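Local coordinates for protein Cap5O (Staphylococcus aureus, PDB 3OJL) that binds NAD and probably acts as a UDP-glucose 6-dehydrogenase-type oxidoreductase in the synthesis of capsular polysaccharide, at residues N177-G182 against E202-D207; N123-E128 against E153-V158; S214-N219 against A271-F276; L107-L112 against D138-V143. One frame throughout, in Å; residues are numbered along the deposited sequence.

Contact 1 (N177-G182 against E202-D207); sequences NRIIGG and EMIETD
Ile179 and Ile204 sit abreast on neighbouring parallel strands, and around them lies the close-packed part of this contact. Their side chains slant past each other, CG1 of Ile179 lying 4.1 Å from CD1 of Ile204. Further along the same face, CG2 of Ile179 meets CG2 of Thr206 at 3.5 Å. The methyl of Thr206 reaches that place because its hydroxyl is anti to the backbone N (chi1 -168°), which leaves CG2 between N and the carbonyl carbon. Ala211 of helix 208-238 and Met249 of the second subunit close over this face. Beneath the side chains, backbone bonds alternate between the strands: Ile204 N gives to Arg178 O (2.7 Å), Ile180 N to Ile204 O and Thr206 N to Ile180 O. The pairing is that of a beta-alpha-beta unit, in which helix 185-195 carries the chain from strand 178-182 to strand 203-207, the last strand at this side of the Rossmann-type sheet. Tyr195 of that helix lies against the other face, touching Arg178, Ile180 and Met203. On this Tyr195 side CD1 of Ile180 approaches SD of Met203 to 4.1 Å, and Arg178 leads off to a salt bridge with Glu162. The solvent side, in contrast to both faces, is at the exposed Asn177, Glu202 and Glu205, where few side-chain atoms meet. Asn177 turns its amide so that OD1 takes the N-H of Glu202 in its carbonyl plane at 2.9 Å, while the carboxylate of Glu202 leads away. Glu205 pairs with Lys192.

Contact 2 (N123-E128 against E153-V158); sequences NTIIVE and EDIYLV
Val158 O is gripped from the neighbouring strand by two donors: Val127 N gives it a hydrogen bond of 2.8 Å, bent only to 162° at the hydrogen, and the CA-H of Ile126 adds a weaker contact. Tyr156 O is treated in the same way, taking Ile125 N at 2.8 Å with support from the CA-H of Thr124. In return Ile125 O accepts Val158 N, and Asn123 O accepts Tyr156 N at 3.1 Å. The strands run parallel, 13° apart, and their side chains divide between two faces. On one, Ile125 and Leu157 lie side by side and point the same way. CD1 of Ile125 is 3.8 Å from CD2 of Leu157 and also touches CG1 of Ile155 at 3.6 Å, so that a single methyl fills the angle between two neighbours. On the other face Ile126 and Val158 run alongside each other, CG1 to CB at 4.1 Å. Thr124 holds its hydroxyl beside the backbone N (chi1 -61°), which brings OG1 within 3.8 Å of CD2 of Tyr156. Strands 124-127 and 156-159 form a beta-alpha-beta unit with helix 135-145, whose Met136, Val140 and Ile144 pack on the Ile125-Leu157 face. Helix 185-195 covers Thr124, Ile126 and Tyr156, and strand 86-89 pairs with the far side of strand 124-127.

Contact 3 (S214-N219 against A271-F276); sequences SKLMEN and AVDPYF
The backbones come closest where the CA of Leu216, on the long helix 208-238, lies 5.5 Å from the CA of Asp273, at the junction of helices 268-272 and 274-278. The side chain of Asp273 sets out toward the long helix and enters between Leu216 and Asn219, which are nearly one turn apart. CD2 of Leu216 rests 3.6 Å from CG of Asp273, its side chain crossing that of the aspartate at about a right angle. From the next turn Asn219 brings ND2 to within 2.6 Å of Asp273 OD2, with the amide plane nearly perpendicular to the carboxylate (86°). The same CD2 of Leu216 reaches CD1 of Phe276 at 3.8 Å, so one methyl bridges the aspartate and the phenyl ring. On the neighbouring flank of the helix Lys215 NZ forms a salt bridge with Glu218 OE2 (3.0 Å), and Glu218 also pairs with Arg163. Both segments fall in the family's central-domain range, and they meet at the border with the coenzyme site: between nearest atoms, the Asp273 side chain is about 3 Å from that of the NAD-binding Thr130, and the side chain of Phe276 is about 6 Å from the bound NAD.

Contact 4 (L107-L112 against D138-V143); sequences LVMRAL and DFVKPV. With NAD (nicotinamide-adenine-dinucleotide), chain C.
The flat peptide group joining Phe139 to Val140 is the surface on which Met109 lands: the terminal CE of Met109 lies over that plane, 3.6 Å from Phe139 O and 3.8 Å from Val140 N. The phenyl ring of Phe139 leads away, and CE touches this residue's side chain only at CB, at 3.9 Å. A second flat group, the adenine of NAD, lies across helix 106-115 from these residues. It meets the helix through N7A, 3.6 Å from CD2 of Leu107, and through N6A, 3.6 Å from CG of Arg110, with Ala111 close by. Between the two helices side chain meets side chain through apolar atoms alone, and no hydrogen bond crosses the contact. The bends of the Met109 chain at chi2 and chi3 carry CE across to CG2 of Val140 as well. Leu112, with CG anti to the backbone N (chi1 -178°), stretches directly at the other helix. Its CD1 lies 4.0 Å from CG1 of Val140, and its CD2 meets CG1 of Val143 tip to tip at 3.9 Å. The segment axes are nearly parallel, 11° apart, but 11.2 Å distant, so Met109 and Leu112 do most of the reaching, onto Val140, Val143 and the Phe139 backbone. A wider pi-type turn at 138-140 and a kink at Pro142 interrupt the regular course of the second helix. On the sheet side, Val108 and Ala111 rest on Ile89 of strand 86-89. Two near-parallel helices on one face of the parallel part of the sheet, with adenine beside one of them, are characteristic of a Rossmann-type NAD-binding domain.

Along the chain, contacts 2 and 4 alternate their segments: helix 106-115, strand 124-127, helix 135-145 and strand 156-159 follow in turn. Their centres are 12 Å apart, and Leu157 packs on Lys141, binding helical layer to sheet. Contact 1 comes next in the same sheet, 14 Å from contact 2 centre to centre, with strand 178-182 antiparallel to 156-159. Strand 203-207 runs on into helix 208-238, which carries contact 3, centred 17 Å from contact 1; both touch the second subunit. Contacts 3 and 4, centres 20 Å apart, lie near different parts of NAD: contact 4 touches the adenine, contact 3 approaches the nicotinamide riboside without touching, consistent with a coenzyme held where two domains meet.

Contact 1 (N177-G182 against E202-D207)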
# COMPACT_ATOMS: atom_id res chain seq x y z
N ASN A 177 18.96 -1.69 -12.12
CA ASN A 177 18.52 -0.38 -12.58
C ASN A 177 18.93 0.66 -11.55
O ASN A 177 18.79 0.45 -10.34
CB ASN A 177 17.01 -0.36 -12.79
CG ASN A 177 16.59 -1.09 -14.03
OD1 ASN A 177 17.25 -1.03 -15.07
ND2 ASN A 177 15.50 -1.83 -13.93
N ARG A 178 19.49 1.78 -12.04
CA ARG A 178 20.01 2.88 -11.24
C ARG A 178 19.21 4.16 -11.43
O ARG A 178 18.67 4.41 -12.50
CB ARG A 178 21.48 3.13 -11.61
CG ARG A 178 22.37 3.21 -10.41
CD ARG A 178 23.80 2.89 -10.76
NE ARG A 178 24.36 1.83 -9.92
CZ ARG A 178 24.23 0.53 -10.17
NH1 ARG A 178 23.55 0.11 -11.23
NH2 ARG A 178 24.79 -0.36 -9.36
N ILE A 179 19.15 4.97 -10.37
CA ILE A 179 18.48 6.27 -10.37
C ILE A 179 19.56 7.34 -10.31
O ILE A 179 20.32 7.41 -9.33
CB ILE A 179 17.45 6.41 -9.19
CG1 ILE A 179 16.43 5.24 -9.18
CG2 ILE A 179 16.77 7.79 -9.21
CD1 ILE A 179 15.59 5.10 -7.93
N ILE A 180 19.62 8.18 -11.36
CA ILE A 180 20.58 9.29 -11.46
C ILE A 180 19.82 10.54 -11.05
O ILE A 180 18.96 11.01 -11.80
CB ILE A 180 21.26 9.42 -12.86
CG1 ILE A 180 21.92 8.08 -13.36
CG2 ILE A 180 22.23 10.62 -12.93
CD1 ILE A 180 23.18 7.51 -12.54
N GLY A 181 20.07 11.01 -9.83
CA GLY A 181 19.38 12.19 -9.30
C GLY A 181 20.32 13.36 -9.25
O GLY A 181 21.05 13.51 -8.28
N GLY A 182 20.36 14.12 -10.33
CA GLY A 182 21.25 15.26 -10.44
C GLY A 182 20.58 16.57 -10.11
O GLY A 182 19.41 16.78 -10.43
N GLU A 202 19.41 0.05 -16.59
CA GLU A 202 18.86 1.34 -17.02
C GLU A 202 19.30 2.49 -16.11
O GLU A 202 19.44 2.30 -14.90
CB GLU A 202 17.32 1.25 -17.13
CG GLU A 202 16.64 2.40 -17.86
CD GLU A 202 16.79 2.40 -19.36
OE1 GLU A 202 15.85 1.95 -20.05
OE2 GLU A 202 17.84 2.87 -19.86
N MET A 203 19.53 3.69 -16.70
CA MET A 203 19.91 4.92 -16.00
C MET A 203 18.65 5.75 -15.91
O MET A 203 18.32 6.44 -16.88
CB MET A 203 20.96 5.72 -16.78
CG MET A 203 22.22 4.96 -17.10
SD MET A 203 23.31 4.89 -15.71
CE MET A 203 24.78 5.29 -16.47
N ILE A 204 17.93 5.65 -14.80
CA ILE A 204 16.69 6.41 -14.60
C ILE A 204 16.99 7.87 -14.24
O ILE A 204 17.45 8.16 -13.14
CB ILE A 204 15.71 5.73 -13.62
CG1 ILE A 204 15.52 4.24 -13.93
CG2 ILE A 204 14.39 6.44 -13.68
CD1 ILE A 204 15.33 3.37 -12.70
N GLU A 205 16.75 8.78 -15.19
CA GLU A 205 17.02 10.21 -15.06
C GLU A 205 15.96 10.91 -14.21
O GLU A 205 14.76 10.73 -14.45
CB GLU A 205 17.10 10.88 -16.45
CG GLU A 205 18.14 10.31 -17.38
CD GLU A 205 17.97 10.68 -18.84
OE1 GLU A 205 17.79 11.88 -19.14
OE2 GLU A 205 18.07 9.77 -19.69
N THR A 206 16.41 11.72 -13.22
CA THR A 206 15.58 12.53 -12.31
C THR A 206 16.44 13.59 -11.59
O THR A 206 17.66 13.59 -11.76
CB THR A 206 14.78 11.65 -11.33
OG1 THR A 206 13.82 12.49 -10.70
CG2 THR A 206 15.66 10.96 -10.27
N ASP A 207 15.82 14.48 -10.79
CA ASP A 207 16.57 15.47 -10.00
C ASP A 207 16.87 14.93 -8.58
O ASP A 207 16.17 14.02 -8.14
CB ASP A 207 15.85 16.82 -9.94
CG ASP A 207 14.56 16.86 -9.21
OD1 ASP A 207 14.14 15.80 -8.70
OD2 ASP A 207 13.96 17.94 -9.14

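Contact 2 (N123-E128 against E153-V158)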
# COMPACT_ATOMS: atom_id res chain seq x y z
N ASN A 123 34.82 18.65 -12.07
CA ASN A 123 34.60 17.49 -11.20
C ASN A 123 33.12 17.09 -11.00
O ASN A 123 32.21 17.92 -11.21
CB ASN A 123 35.31 17.68 -9.85
CG ASN A 123 36.83 17.54 -9.88
OD1 ASN A 123 37.51 17.64 -8.85
ND2 ASN A 123 37.42 17.28 -11.05
N THR A 124 32.89 15.83 -10.58
CA THR A 124 31.59 15.20 -10.33
C THR A 124 31.55 14.60 -8.92
O THR A 124 32.35 13.72 -8.62
CB THR A 124 31.34 14.14 -11.42
OG1 THR A 124 31.33 14.77 -12.71
CG2 THR A 124 30.07 13.34 -11.21
N ILE A 125 30.60 15.05 -8.08
CA ILE A 125 30.38 14.51 -6.72
C ILE A 125 29.11 13.64 -6.70
O ILE A 125 28.06 14.06 -7.19
CB ILE A 125 30.35 15.60 -5.62
CG1 ILE A 125 31.63 16.44 -5.65
CG2 ILE A 125 30.12 14.98 -4.23
CD1 ILE A 125 31.37 17.86 -5.62
N ILE A 126 29.22 12.40 -6.17
CA ILE A 126 28.13 11.43 -6.07
C ILE A 126 27.91 11.00 -4.62
O ILE A 126 28.85 10.55 -3.97
CB ILE A 126 28.32 10.21 -7.00
CG1 ILE A 126 28.47 10.65 -8.49
CG2 ILE A 126 27.14 9.23 -6.82
CD1 ILE A 126 28.99 9.67 -9.42
N VAL A 127 26.68 11.15 -4.11
CA VAL A 127 26.31 10.71 -2.76
C VAL A 127 25.50 9.43 -2.91
O VAL A 127 24.39 9.46 -3.46
CB VAL A 127 25.63 11.82 -1.90
CG1 VAL A 127 25.04 11.27 -0.61
CG2 VAL A 127 26.62 12.94 -1.59
N GLU A 128 26.13 8.29 -2.57
CA GLU A 128 25.57 6.94 -2.68
C GLU A 128 24.89 6.52 -1.39
O GLU A 128 24.10 5.58 -1.38
CB GLU A 128 26.66 5.91 -3.03
CG GLU A 128 26.99 5.86 -4.52
CD GLU A 128 27.82 4.66 -4.95
OE1 GLU A 128 28.55 4.10 -4.10
OE2 GLU A 128 27.75 4.31 -6.15
N GLU A 153 27.77 23.63 -13.98
CA GLU A 153 28.80 24.31 -14.76
C GLU A 153 30.19 23.93 -14.28
O GLU A 153 30.86 23.17 -14.96
CB GLU A 153 28.57 25.84 -14.75
CG GLU A 153 27.44 26.29 -15.67
CD GLU A 153 26.87 27.69 -15.48
OE1 GLU A 153 27.60 28.58 -14.99
OE2 GLU A 153 25.70 27.90 -15.87
N ASP A 154 30.63 24.43 -13.11
CA ASP A 154 31.95 24.14 -12.56
C ASP A 154 31.99 22.78 -11.88
O ASP A 154 33.04 22.15 -11.85
CB ASP A 154 32.37 25.22 -11.54
CG ASP A 154 32.33 26.64 -12.05
OD1 ASP A 154 32.88 26.89 -13.15
OD2 ASP A 154 31.77 27.51 -11.34
N ILE A 155 30.86 22.36 -11.28
CA ILE A 155 30.77 21.11 -10.52
C ILE A 155 29.40 20.45 -10.66
O ILE A 155 28.38 21.15 -10.73
CB ILE A 155 31.17 21.36 -9.04
CG1 ILE A 155 31.84 20.14 -8.43
CG2 ILE A 155 30.01 21.85 -8.20
CD1 ILE A 155 33.24 20.37 -8.08
N TYR A 156 29.39 19.09 -10.69
CA TYR A 156 28.18 18.28 -10.84
C TYR A 156 27.83 17.48 -9.58
O TYR A 156 28.62 16.65 -9.15
CB TYR A 156 28.29 17.39 -12.09
CG TYR A 156 28.66 18.18 -13.34
CD1 TYR A 156 27.73 18.97 -13.99
CD2 TYR A 156 29.96 18.16 -13.83
CE1 TYR A 156 28.08 19.74 -15.10
CE2 TYR A 156 30.32 18.92 -14.95
CZ TYR A 156 29.37 19.70 -15.58
OH TYR A 156 29.70 20.46 -16.69
N LEU A 157 26.65 17.76 -8.98
CA LEU A 157 26.16 17.07 -7.77
C LEU A 157 25.11 16.03 -8.13
O LEU A 157 24.07 16.37 -8.73
CB LEU A 157 25.58 18.03 -6.72
CG LEU A 157 26.51 18.99 -6.00
CD1 LEU A 157 25.73 19.84 -5.07
CD2 LEU A 157 27.58 18.26 -5.20
N VAL A 158 25.36 14.77 -7.75
CA VAL A 158 24.47 13.65 -8.04
C VAL A 158 24.20 12.80 -6.81
O VAL A 158 25.12 12.46 -6.06
CB VAL A 158 25.02 12.79 -9.22
CG1 VAL A 158 24.42 11.39 -9.26
CG2 VAL A 158 24.83 13.50 -10.55

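Contact 3 (S214-N219 against A271-F276)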
# COMPACT_ATOMS: atom_id res chain seq x y z
N SER A 214 11.85 9.48 -3.61
CA SER A 214 11.50 8.22 -4.27
C SER A 214 12.11 7.01 -3.59
O SER A 214 11.39 6.03 -3.39
CB SER A 214 11.97 8.21 -5.72
OG SER A 214 11.41 9.30 -6.44
N LYS A 215 13.43 7.04 -3.28
CA LYS A 215 14.09 5.88 -2.69
C LYS A 215 13.53 5.57 -1.33
O LYS A 215 13.28 4.42 -1.01
CB LYS A 215 15.63 6.01 -2.72
CG LYS A 215 16.42 4.82 -2.11
CD LYS A 215 16.02 3.39 -2.56
CE LYS A 215 16.38 3.02 -3.99
NZ LYS A 215 16.46 1.54 -4.19
N LEU A 216 13.26 6.61 -0.57
CA LEU A 216 12.73 6.48 0.78
C LEU A 216 11.27 6.10 0.77
O LEU A 216 10.82 5.37 1.65
CB LEU A 216 13.05 7.74 1.61
CG LEU A 216 14.56 8.12 1.76
CD1 LEU A 216 14.70 9.54 2.14
CD2 LEU A 216 15.28 7.25 2.78
N MET A 217 10.57 6.45 -0.33
CA MET A 217 9.19 6.05 -0.58
C MET A 217 9.01 4.58 -0.85
O MET A 217 8.03 3.98 -0.40
CB MET A 217 8.54 6.89 -1.67
CG MET A 217 7.77 8.07 -1.08
SD MET A 217 6.86 7.59 0.45
CE MET A 217 7.78 8.46 1.64
N GLU A 218 9.99 3.97 -1.54
CA GLU A 218 10.01 2.55 -1.85
C GLU A 218 9.94 1.74 -0.58
O GLU A 218 9.20 0.77 -0.53
CB GLU A 218 11.27 2.16 -2.63
CG GLU A 218 11.30 2.51 -4.11
CD GLU A 218 12.63 2.22 -4.79
OE1 GLU A 218 12.88 2.82 -5.86
OE2 GLU A 218 13.42 1.41 -4.26
N ASN A 219 10.73 2.13 0.46
CA ASN A 219 10.76 1.45 1.78
C ASN A 219 9.58 1.84 2.66
O ASN A 219 9.19 1.06 3.52
CB ASN A 219 12.08 1.69 2.51
CG ASN A 219 13.26 1.01 1.86
OD1 ASN A 219 13.36 -0.23 1.81
ND2 ASN A 219 14.19 1.82 1.39
N ALA A 271 13.71 -0.48 8.34
CA ALA A 271 13.40 0.23 9.58
C ALA A 271 14.12 1.60 9.62
O ALA A 271 13.65 2.50 10.31
CB ALA A 271 13.79 -0.61 10.78
N VAL A 272 15.24 1.75 8.87
CA VAL A 272 16.04 2.98 8.79
C VAL A 272 15.29 4.07 7.99
O VAL A 272 14.95 5.12 8.54
CB VAL A 272 17.49 2.67 8.25
CG1 VAL A 272 18.09 3.81 7.44
CG2 VAL A 272 18.42 2.26 9.39
N ASP A 273 15.02 3.77 6.70
CA ASP A 273 14.42 4.62 5.67
C ASP A 273 13.11 5.36 5.98
O ASP A 273 13.10 6.58 5.79
CB ASP A 273 14.42 3.91 4.29
CG ASP A 273 15.80 3.74 3.63
OD1 ASP A 273 16.82 3.75 4.36
OD2 ASP A 273 15.85 3.59 2.39
N PRO A 274 12.01 4.73 6.48
CA PRO A 274 10.79 5.51 6.79
C PRO A 274 10.98 6.62 7.83
O PRO A 274 10.18 7.54 7.89
CB PRO A 274 9.83 4.44 7.30
CG PRO A 274 10.69 3.33 7.76
CD PRO A 274 11.81 3.30 6.79
N TYR A 275 12.02 6.53 8.66
CA TYR A 275 12.34 7.53 9.67
C TYR A 275 13.05 8.76 9.07
O TYR A 275 13.00 9.84 9.66
CB TYR A 275 13.17 6.94 10.81
CG TYR A 275 12.43 6.00 11.75
CD1 TYR A 275 11.32 6.44 12.47
CD2 TYR A 275 12.92 4.73 12.02
CE1 TYR A 275 10.67 5.60 13.37
CE2 TYR A 275 12.25 3.87 12.89
CZ TYR A 275 11.14 4.32 13.58
OH TYR A 275 10.50 3.47 14.45
N PHE A 276 13.68 8.61 7.89
CA PHE A 276 14.35 9.73 7.21
C PHE A 276 13.31 10.71 6.68
O PHE A 276 13.59 11.91 6.63
CB PHE A 276 15.28 9.23 6.10
CG PHE A 276 16.54 8.49 6.52
CD1 PHE A 276 17.55 8.22 5.61
CD2 PHE A 276 16.71 8.06 7.84
CE1 PHE A 276 18.70 7.54 6.01
CE2 PHE A 276 17.86 7.39 8.23
CZ PHE A 276 18.85 7.14 7.32

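Contact 4 (L107-L112 against D138-V143)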
# COMPACT_ATOMS: atom_id res chain seq x y z
N LEU A 107 28.05 11.89 8.78
CA LEU A 107 29.17 11.20 8.15
C LEU A 107 29.40 11.63 6.72
O LEU A 107 30.55 11.68 6.29
CB LEU A 107 29.04 9.69 8.29
CG LEU A 107 29.42 9.18 9.68
CD1 LEU A 107 29.18 7.70 9.78
CD2 LEU A 107 30.89 9.50 10.01
N VAL A 108 28.32 11.99 5.99
CA VAL A 108 28.38 12.48 4.61
C VAL A 108 29.02 13.85 4.63
O VAL A 108 29.84 14.16 3.76
CB VAL A 108 26.95 12.51 3.96
CG1 VAL A 108 26.89 13.41 2.72
CG2 VAL A 108 26.47 11.10 3.62
N MET A 109 28.64 14.67 5.65
CA MET A 109 29.14 16.04 5.85
C MET A 109 30.66 16.11 6.08
O MET A 109 31.34 16.85 5.37
CB MET A 109 28.30 16.78 6.89
CG MET A 109 27.21 17.69 6.26
SD MET A 109 26.28 17.15 4.76
CE MET A 109 26.62 18.47 3.70
N ARG A 110 31.22 15.26 7.00
CA ARG A 110 32.67 15.18 7.19
C ARG A 110 33.39 14.57 5.96
O ARG A 110 34.46 15.06 5.63
CB ARG A 110 33.09 14.59 8.55
CG ARG A 110 32.50 13.23 8.89
CD ARG A 110 32.59 12.93 10.38
NE ARG A 110 33.89 12.39 10.79
CZ ARG A 110 34.11 11.78 11.95
NH1 ARG A 110 33.12 11.61 12.82
NH2 ARG A 110 35.32 11.33 12.25
N ALA A 111 32.77 13.57 5.25
CA ALA A 111 33.30 13.03 3.97
C ALA A 111 33.33 14.15 2.93
O ALA A 111 34.30 14.28 2.20
CB ALA A 111 32.44 11.89 3.45
N LEU A 112 32.27 14.97 2.90
CA LEU A 112 32.19 16.11 1.98
C LEU A 112 33.32 17.09 2.30
O LEU A 112 34.00 17.53 1.36
CB LEU A 112 30.81 16.80 2.05
CG LEU A 112 30.62 17.98 1.10
CD1 LEU A 112 30.51 17.53 -0.33
CD2 LEU A 112 29.47 18.81 1.50
N ASP A 138 19.84 21.62 0.35
CA ASP A 138 19.91 22.49 1.51
C ASP A 138 21.17 22.29 2.33
O ASP A 138 21.47 23.15 3.15
CB ASP A 138 18.64 22.32 2.39
CG ASP A 138 17.32 22.46 1.66
OD1 ASP A 138 17.33 22.90 0.48
OD2 ASP A 138 16.26 22.11 2.26
N PHE A 139 21.91 21.19 2.13
CA PHE A 139 23.12 20.89 2.89
C PHE A 139 24.36 20.79 2.04
O PHE A 139 25.32 21.53 2.28
CB PHE A 139 22.93 19.63 3.75
CG PHE A 139 21.95 19.81 4.89
CD1 PHE A 139 20.58 19.72 4.68
CD2 PHE A 139 22.40 20.09 6.17
CE1 PHE A 139 19.68 19.90 5.73
CE2 PHE A 139 21.50 20.27 7.22
CZ PHE A 139 20.15 20.16 7.00
N VAL A 140 24.34 19.86 1.04
CA VAL A 140 25.47 19.68 0.13
C VAL A 140 25.67 20.90 -0.78
O VAL A 140 26.68 21.58 -0.63
CB VAL A 140 25.50 18.31 -0.61
CG1 VAL A 140 26.77 18.18 -1.44
CG2 VAL A 140 25.38 17.15 0.38
N LYS A 141 24.70 21.20 -1.68
CA LYS A 141 24.73 22.33 -2.64
C LYS A 141 25.31 23.62 -2.04
O LYS A 141 26.26 24.13 -2.65
CB LYS A 141 23.34 22.57 -3.26
CG LYS A 141 23.22 23.62 -4.35
CD LYS A 141 21.75 24.08 -4.40
CE LYS A 141 21.24 24.43 -5.78
NZ LYS A 141 21.40 25.88 -6.09
N PRO A 142 24.83 24.13 -0.85
CA PRO A 142 25.39 25.37 -0.30
C PRO A 142 26.89 25.38 -0.07
O PRO A 142 27.57 26.28 -0.56
CB PRO A 142 24.63 25.55 1.01
CG PRO A 142 23.36 24.86 0.80
CD PRO A 142 23.71 23.66 -0.00
N VAL A 143 27.41 24.37 0.64
CA VAL A 143 28.83 24.17 0.96
C VAL A 143 29.72 24.22 -0.30
O VAL A 143 30.77 24.89 -0.29
CB VAL A 143 29.00 22.87 1.79
CG1 VAL A 143 30.46 22.51 1.99
CG2 VAL A 143 28.29 22.98 3.13
PA NAD C . 29.93 0.12 6.21
O1A NAD C . 29.95 0.26 7.68
O2A NAD C . 30.10 -1.30 5.80
O5B NAD C . 31.10 1.03 5.59
C5B NAD C . 31.23 2.42 5.80
C4B NAD C . 32.71 2.74 5.64
O4B NAD C . 32.89 4.13 5.60
C3B NAD C . 33.53 2.22 6.82
O3B NAD C . 34.63 1.49 6.32
C2B NAD C . 33.98 3.48 7.54
O2B NAD C . 35.22 3.29 8.18
C1B NAD C . 34.00 4.48 6.39
N9A NAD C . 33.82 5.88 6.81
C8A NAD C . 32.87 6.36 7.66
N7A NAD C . 33.00 7.70 7.71
C5A NAD C . 33.98 8.10 6.89
C6A NAD C . 34.50 9.36 6.56
N6A NAD C . 33.94 10.48 7.03
N1A NAD C . 35.55 9.44 5.66
C2A NAD C . 36.04 8.27 5.08
N3A NAD C . 35.52 7.03 5.41
C4A NAD C . 34.50 6.95 6.30
O3 NAD C . 28.60 0.77 5.59
PN NAD C . 27.96 0.30 4.18
O1N NAD C . 27.38 -1.05 4.37
O2N NAD C . 28.95 0.55 3.10
O5D NAD C . 26.71 1.30 3.97
C5D NAD C . 26.87 2.69 3.83
C4D NAD C . 25.52 3.36 3.60
O4D NAD C . 24.99 3.04 2.33
C3D NAD C . 24.41 2.97 4.57
O3D NAD C . 24.48 3.61 5.84
C2D NAD C . 23.19 3.41 3.79
O2D NAD C . 23.13 4.81 3.76
C1D NAD C . 23.57 2.97 2.39
N1N NAD C . 23.05 1.60 2.15
C2N NAD C . 23.86 0.50 2.33
C3N NAD C . 23.37 -0.79 2.11
C7N NAD C . 24.23 -1.96 2.49
O7N NAD C . 24.71 -2.80 1.46
N7N NAD C . 24.54 -2.16 3.77
C4N NAD C . 22.05 -0.97 1.70
C5N NAD C . 21.23 0.15 1.52
C6N NAD C . 21.74 1.43 1.77